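Local structure of pks18 (Mycobacterium tuberculosis, 1TED) at residues A[122-127]-A[228-233]; A[183-188]-A[197-202]; A[350-355]-A[372-377]. The protein probably extends medium- and long-chain aliphatic acyl-CoA starters with malonyl-CoA to make tri- and tetraketide alpha-pyrones, working as a homodimeric type III polyketide synthase. All blocks are in the same frame, centred on the assembly; numbering follows the deposited sequence.

Contact 1. Residues A[122-127]-A[228-233]; sequences KRALAG and CAALVI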
# COMPACT_ATOMS: atom_id res chain seq x y z
N LYS A 122 13.63 14.74 6.32
CA LYS A 122 14.57 15.37 7.25
C LYS A 122 14.02 16.71 7.73
O LYS A 122 14.13 17.03 8.91
CB LYS A 122 15.93 15.63 6.60
CG LYS A 122 16.84 14.43 6.43
CD LYS A 122 18.10 14.84 5.69
CE LYS A 122 19.04 13.66 5.43
NZ LYS A 122 20.22 14.08 4.62
N ARG A 123 13.45 17.50 6.82
CA ARG A 123 12.91 18.80 7.18
C ARG A 123 11.78 18.67 8.19
O ARG A 123 11.63 19.53 9.07
CB ARG A 123 12.38 19.56 5.96
CG ARG A 123 13.35 19.74 4.81
CD ARG A 123 12.74 20.60 3.70
NE ARG A 123 13.56 20.56 2.50
CZ ARG A 123 13.53 21.47 1.54
NH1 ARG A 123 12.71 22.51 1.62
NH2 ARG A 123 14.34 21.35 0.50
N ALA A 124 10.99 17.60 8.08
CA ALA A 124 9.86 17.37 8.98
C ALA A 124 10.30 16.98 10.39
O ALA A 124 9.63 17.29 11.37
CB ALA A 124 8.93 16.30 8.41
N LEU A 125 11.44 16.31 10.48
CA LEU A 125 11.97 15.88 11.77
C LEU A 125 12.89 16.93 12.40
O LEU A 125 13.02 16.99 13.63
CB LEU A 125 12.74 14.56 11.60
CG LEU A 125 11.89 13.32 11.29
CD1 LEU A 125 12.76 12.27 10.62
CD2 LEU A 125 11.27 12.77 12.58
N ALA A 126 13.48 17.78 11.56
CA ALA A 126 14.42 18.83 11.96
C ALA A 126 14.21 19.56 13.29
O ALA A 126 15.15 19.70 14.07
CB ALA A 126 14.56 19.84 10.84
N GLY A 127 13.00 20.03 13.57
CA GLY A 127 12.79 20.73 14.83
C GLY A 127 12.44 19.88 16.05
O GLY A 127 12.51 20.37 17.17
N CYS A 228 6.55 16.56 -2.95
CA CYS A 228 6.76 15.66 -1.83
C CYS A 228 6.34 16.34 -0.54
O CYS A 228 6.44 17.56 -0.41
CB CYS A 228 8.23 15.25 -1.76
SG CYS A 228 8.60 14.04 -0.46
N ALA A 229 5.86 15.55 0.41
CA ALA A 229 5.45 16.08 1.69
C ALA A 229 5.57 14.99 2.73
O ALA A 229 5.42 13.80 2.43
CB ALA A 229 4.01 16.60 1.63
N ALA A 230 5.85 15.39 3.97
CA ALA A 230 6.00 14.44 5.05
C ALA A 230 5.36 14.96 6.32
O ALA A 230 5.29 16.17 6.54
CB ALA A 230 7.50 14.15 5.28
N LEU A 231 4.89 14.05 7.16
CA LEU A 231 4.27 14.41 8.43
C LEU A 231 4.90 13.55 9.52
O LEU A 231 5.26 12.40 9.27
CB LEU A 231 2.77 14.11 8.41
CG LEU A 231 1.90 14.70 7.31
CD1 LEU A 231 0.51 14.09 7.42
CD2 LEU A 231 1.84 16.22 7.45
N VAL A 232 5.05 14.11 10.71
CA VAL A 232 5.58 13.35 11.83
C VAL A 232 4.43 13.34 12.83
O VAL A 232 4.01 14.38 13.31
CB VAL A 232 6.83 14.02 12.46
CG1 VAL A 232 7.30 13.19 13.66
CG2 VAL A 232 7.94 14.13 11.43
N ILE A 233 3.93 12.14 13.11
CA ILE A 233 2.79 11.96 14.01
C ILE A 233 3.18 11.41 15.38
O ILE A 233 4.12 10.61 15.51
CB ILE A 233 1.76 10.98 13.37
CG1 ILE A 233 1.57 11.32 11.89
CG2 ILE A 233 0.44 11.03 14.11
CD1 ILE A 233 1.18 12.77 11.61

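Contact 2. Residues A[183-188]-A[197-202]; sequences GTATNY and ALVVCI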
# COMPACT_ATOMS: atom_id res chain seq x y z
N GLY A 183 -4.09 8.01 8.44
CA GLY A 183 -4.92 7.19 9.31
C GLY A 183 -4.16 6.01 9.89
O GLY A 183 -4.39 5.59 11.02
N THR A 184 -3.22 5.49 9.10
CA THR A 184 -2.39 4.37 9.51
C THR A 184 -1.46 4.81 10.63
O THR A 184 -1.28 4.10 11.63
CB THR A 184 -1.58 3.86 8.30
OG1 THR A 184 -2.50 3.47 7.27
CG2 THR A 184 -0.72 2.68 8.68
N ALA A 185 -0.87 5.99 10.48
CA ALA A 185 0.04 6.54 11.48
C ALA A 185 -0.74 6.87 12.74
O ALA A 185 -0.23 6.76 13.85
CB ALA A 185 0.71 7.82 10.95
N THR A 186 -1.99 7.29 12.55
CA THR A 186 -2.87 7.65 13.65
C THR A 186 -3.18 6.46 14.56
O THR A 186 -3.11 6.58 15.78
CB THR A 186 -4.19 8.25 13.11
OG1 THR A 186 -3.96 9.61 12.74
CG2 THR A 186 -5.27 8.19 14.14
N ASN A 187 -3.52 5.32 13.96
CA ASN A 187 -3.83 4.14 14.74
C ASN A 187 -2.57 3.65 15.47
O ASN A 187 -2.62 3.31 16.65
CB ASN A 187 -4.37 3.02 13.84
CG ASN A 187 -5.65 3.42 13.10
OD1 ASN A 187 -6.49 4.16 13.62
ND2 ASN A 187 -5.80 2.92 11.89
N TYR A 188 -1.44 3.62 14.75
CA TYR A 188 -0.18 3.16 15.33
C TYR A 188 0.19 3.94 16.58
O TYR A 188 0.45 3.37 17.64
CB TYR A 188 0.95 3.29 14.30
CG TYR A 188 2.31 2.98 14.89
CD1 TYR A 188 2.74 1.66 15.06
CD2 TYR A 188 3.14 4.00 15.34
CE1 TYR A 188 3.97 1.37 15.67
CE2 TYR A 188 4.36 3.73 15.95
CZ TYR A 188 4.77 2.42 16.11
OH TYR A 188 5.97 2.17 16.71
N ALA A 197 5.38 8.34 14.24
CA ALA A 197 5.28 7.76 12.91
C ALA A 197 5.64 8.83 11.90
O ALA A 197 5.35 10.02 12.10
CB ALA A 197 3.86 7.27 12.67
N LEU A 198 6.30 8.38 10.83
CA LEU A 198 6.72 9.26 9.75
C LEU A 198 5.89 8.91 8.52
O LEU A 198 5.86 7.74 8.09
CB LEU A 198 8.21 9.07 9.45
CG LEU A 198 8.77 9.83 8.23
CD1 LEU A 198 8.76 11.33 8.49
CD2 LEU A 198 10.20 9.38 7.94
N VAL A 199 5.20 9.91 7.97
CA VAL A 199 4.38 9.72 6.77
C VAL A 199 5.02 10.48 5.62
O VAL A 199 5.36 11.66 5.74
CB VAL A 199 2.93 10.22 7.00
CG1 VAL A 199 2.13 10.08 5.71
CG2 VAL A 199 2.28 9.38 8.07
N VAL A 200 5.18 9.81 4.49
CA VAL A 200 5.80 10.43 3.34
C VAL A 200 5.01 10.18 2.06
O VAL A 200 4.75 9.04 1.68
CB VAL A 200 7.27 9.89 3.16
CG1 VAL A 200 7.93 10.53 1.97
CG2 VAL A 200 8.08 10.19 4.41
N CYS A 201 4.60 11.27 1.42
CA CYS A 201 3.87 11.21 0.17
C CYS A 201 4.82 11.80 -0.88
O CYS A 201 5.30 12.92 -0.73
CB CYS A 201 2.58 12.01 0.26
SG CYS A 201 1.46 11.47 1.59
N ILE A 202 5.10 11.03 -1.92
CA ILE A 202 6.01 11.46 -2.96
C ILE A 202 5.35 11.21 -4.31
O ILE A 202 4.95 10.08 -4.62
CB ILE A 202 7.36 10.69 -2.87
CG1 ILE A 202 8.25 11.01 -4.07
CG2 ILE A 202 7.09 9.20 -2.77
CD1 ILE A 202 8.98 12.33 -3.97

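Contact 3. Residues A[350-355]-A[372-377]; sequences VSLIFV and GVAFAF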
# COMPACT_ATOMS: atom_id res chain seq x y z
N VAL A 350 0.24 14.51 -2.41
CA VAL A 350 1.02 15.56 -1.78
C VAL A 350 0.31 16.90 -1.57
O VAL A 350 0.55 17.58 -0.56
CB VAL A 350 2.29 15.84 -2.62
CG1 VAL A 350 3.07 17.00 -2.05
CG2 VAL A 350 3.15 14.58 -2.69
N SER A 351 -0.55 17.27 -2.51
CA SER A 351 -1.24 18.56 -2.48
C SER A 351 -1.99 18.93 -1.21
O SER A 351 -1.91 20.07 -0.74
CB SER A 351 -2.17 18.67 -3.68
OG SER A 351 -1.41 18.60 -4.88
N LEU A 352 -2.71 17.98 -0.64
CA LEU A 352 -3.45 18.27 0.57
C LEU A 352 -2.49 18.77 1.66
O LEU A 352 -2.82 19.69 2.40
CB LEU A 352 -4.19 17.01 1.02
CG LEU A 352 -5.47 17.18 1.83
CD1 LEU A 352 -6.36 18.23 1.18
CD2 LEU A 352 -6.20 15.83 1.92
N ILE A 353 -1.29 18.20 1.73
CA ILE A 353 -0.35 18.62 2.76
C ILE A 353 0.28 20.00 2.49
O ILE A 353 0.62 20.72 3.43
CB ILE A 353 0.73 17.54 3.00
CG1 ILE A 353 0.06 16.27 3.52
CG2 ILE A 353 1.75 18.01 4.02
CD1 ILE A 353 0.95 15.05 3.55
N PHE A 354 0.42 20.37 1.22
CA PHE A 354 0.94 21.69 0.87
C PHE A 354 -0.10 22.69 1.35
O PHE A 354 0.22 23.77 1.84
CB PHE A 354 1.10 21.85 -0.64
CG PHE A 354 2.47 21.52 -1.14
CD1 PHE A 354 3.05 20.28 -0.89
CD2 PHE A 354 3.16 22.43 -1.95
CE1 PHE A 354 4.30 19.95 -1.43
CE2 PHE A 354 4.40 22.10 -2.50
CZ PHE A 354 4.97 20.86 -2.24
N VAL A 355 -1.36 22.31 1.19
CA VAL A 355 -2.48 23.15 1.60
C VAL A 355 -2.49 23.40 3.09
O VAL A 355 -2.68 24.54 3.54
CB VAL A 355 -3.81 22.50 1.18
CG1 VAL A 355 -4.98 23.21 1.84
CG2 VAL A 355 -3.94 22.58 -0.33
N GLY A 372 -10.65 22.99 11.12
CA GLY A 372 -10.77 22.79 9.69
C GLY A 372 -11.09 21.38 9.25
O GLY A 372 -10.97 20.42 10.02
N VAL A 373 -11.53 21.27 8.00
CA VAL A 373 -11.85 19.99 7.40
C VAL A 373 -11.02 19.89 6.12
O VAL A 373 -10.95 20.84 5.34
CB VAL A 373 -13.33 19.88 6.99
CG1 VAL A 373 -13.55 18.56 6.27
CG2 VAL A 373 -14.26 20.00 8.23
N ALA A 374 -10.39 18.75 5.94
CA ALA A 374 -9.60 18.52 4.74
C ALA A 374 -10.17 17.27 4.08
O ALA A 374 -10.66 16.36 4.76
CB ALA A 374 -8.14 18.31 5.10
N PHE A 375 -10.16 17.25 2.75
CA PHE A 375 -10.63 16.07 2.04
C PHE A 375 -10.09 16.06 0.63
O PHE A 375 -9.74 17.09 0.08
CB PHE A 375 -12.16 15.96 2.05
CG PHE A 375 -12.88 17.13 1.43
CD1 PHE A 375 -12.92 17.30 0.06
CD2 PHE A 375 -13.53 18.06 2.23
CE1 PHE A 375 -13.61 18.36 -0.51
CE2 PHE A 375 -14.22 19.13 1.67
CZ PHE A 375 -14.26 19.28 0.30
N ALA A 376 -10.01 14.85 0.08
CA ALA A 376 -9.53 14.64 -1.28
C ALA A 376 -10.32 13.47 -1.84
O ALA A 376 -11.13 12.86 -1.14
CB ALA A 376 -8.05 14.33 -1.26
N PHE A 377 -10.07 13.16 -3.11
CA PHE A 377 -10.79 12.08 -3.78
C PHE A 377 -9.91 10.96 -4.31
O PHE A 377 -8.97 11.19 -5.06
CB PHE A 377 -11.63 12.69 -4.91
CG PHE A 377 -12.53 13.79 -4.45
CD1 PHE A 377 -13.70 13.50 -3.76
CD2 PHE A 377 -12.16 15.13 -4.62
CE1 PHE A 377 -14.49 14.53 -3.24
CE2 PHE A 377 -12.95 16.16 -4.10
CZ PHE A 377 -14.11 15.86 -3.41

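Contact 1. Residues A[122-127]-A[228-233]
Ala124 and Leu125, at the C-terminal end of helix 102-125, pack on Ala230 and Val232 of strand 226-236, a helix-on-sheet contact of the thiolase fold. The tight part is built on small groups. The methyl of Ala124 points at the strand and meets two residues of its near face: CB lies 4.1 Å from Ala230 CB and 3.8 Å from Val232 CG2. The same valine branch also sits 3.6 Å from Ala124 O, a van der Waals approach to the carbonyl. With three small or branched side chains here, the helix end comes close, Ala124 CA to Ala230 CA being 6.2 Å. No hydrogen bond crosses the contact. The loose side is different: Lys122 points away from the strand and is exposed; Arg123, to the side, is exposed too but touches Ala39 of strand 32-41 and forms a salt bridge to Asp119. Ala126 and Gly127 lead away from the strand into solvent. On the strand, Ala229 and Leu231 turn to the other side of the sheet, where they touch helix 349-361. Leu125 bridges the two regimes, partly exposed yet reaching inward. Its CG stands beside the backbone N (chi1 -70°), which carries the branch end back to the strand. The side chains of Leu125 and Val232 cross at about a right angle, with Leu125 CD2 3.8 Å from Val232 CG2.

Contact 2. Residues A[183-188]-A[197-202]
The ring of Tyr188 is the flat group that touches the strand, and Ala197 approaches it obliquely: Tyr188 CD2 lies 4.3 Å from Ala197 CB, a light touch at the end of the interface. Elsewhere round the ring come His192, whose plane is turned about 45° to it, Leu137 of strand 135-142 and Asn187 of the second subunit. With CG anti to the backbone N (chi1 173°), the ring of Tyr188 swings out beside the first residue of the strand segment, Ala197. The close packing is made one helical turn earlier, by a single methyl. Ala185 CB sits 3.6 Å from Ala197 CB and equally 3.6 Å from Val199 CG2, wedged between two residues that point from the same face of the strand. Ala197 CB also comes within 4.1 Å of Ala185 CA, so helix backbone and strand side chain nearly meet. Of the two valine branches, CG2, the one beside the backbone N, does the touching. All four touching residues are buried and meet through carbon atoms alone, and no hydrogen bond links the segments. The axes run almost exactly antiparallel, at 178° and 8.6 Å apart. Helix 177-191 follows strand 166-171 and leads into strand 196-204; these two strands are parallel with strand 135-142 between them, so the helix is the connection of a beta-alpha-beta crossover in the thiolase fold. Strand 196-204 is flanked by strands 135-142 and 226-236, and Ala185 also touches Ile233 on the latter. The dimer partner also reaches this helix: Thr184 packs on Val168 and Asn187 on His192, both of the second subunit.

Contact 3. Residues A[350-355]-A[372-377]
Helix 350-355 and strand 372-377 run nearly antiparallel, their axes at 160° and 9.2 Å apart, and the backbones come nearest where Leu352 CA stands 7.3 Å from Ala376 CA. At that spacing no main-chain group is bonded across, and one leucine fills the gap. Leu352 points at the strand with CG roughly anti to the backbone N (chi1 -152°); chi2 of 46° sets the two methyls side by side across the strand, both level with the stretch between Ala374 and Ala376. Leu352 CD2 is 4.0 Å from Ala376 CB and also lies 4.1 Å from Phe375 C. Leu352 CD1 is 3.7 Å from Phe375 O and 4.3 Å from Ala374 CB. The leucine fork faces the carbonyl of Phe375, with the methyls of Ala374 and Ala376 before and after it along the strand. The Phe375 side chain itself points away, to the other face of the sheet. Within the thiolase fold, helix 349-361 lies buried between the two halves of the chain: Leu352 and Val355 face the C-terminal strands 370-378 and 310-312, whereas Val350 and Ile353 reach strands 226-236 and 196-204 of the N-terminal half. On the far face of strand 370-378, Phe375 and Phe377 pack on helices 281-299 and 317-327, so the strand has helices on both faces. The Ala376 end approaches the catalytic region: its side chain is about 5 Å from that of Cys175, the probable nucleophile, and about 13 Å from a bound myristic acid.

Each contact packs a helix on a strand of the layered thiolase fold; contacts 1 and 2 lie on opposite faces of neighbouring strands. Contact 2 is nested along the chain inside the loop closed by contact 1, and their centres are 11 Å apart; strands 226-236 and 196-204 are antiparallel, probably hydrogen-bonded from Ile233 N to Ala197 O and from Val199 N to Leu231 O. Contact 3 follows later, in the C-terminal half, with its centre 16 Å from contact 1 and 15 Å from contact 2. Its Val350 and Ile353 pack on Ala229 and Cys201. Helix 349-361 therefore packs against strands of both halves, and contact 3 is the one whose strand passes near the probable nucleophile, while contact 2 lies toward the dimer partner.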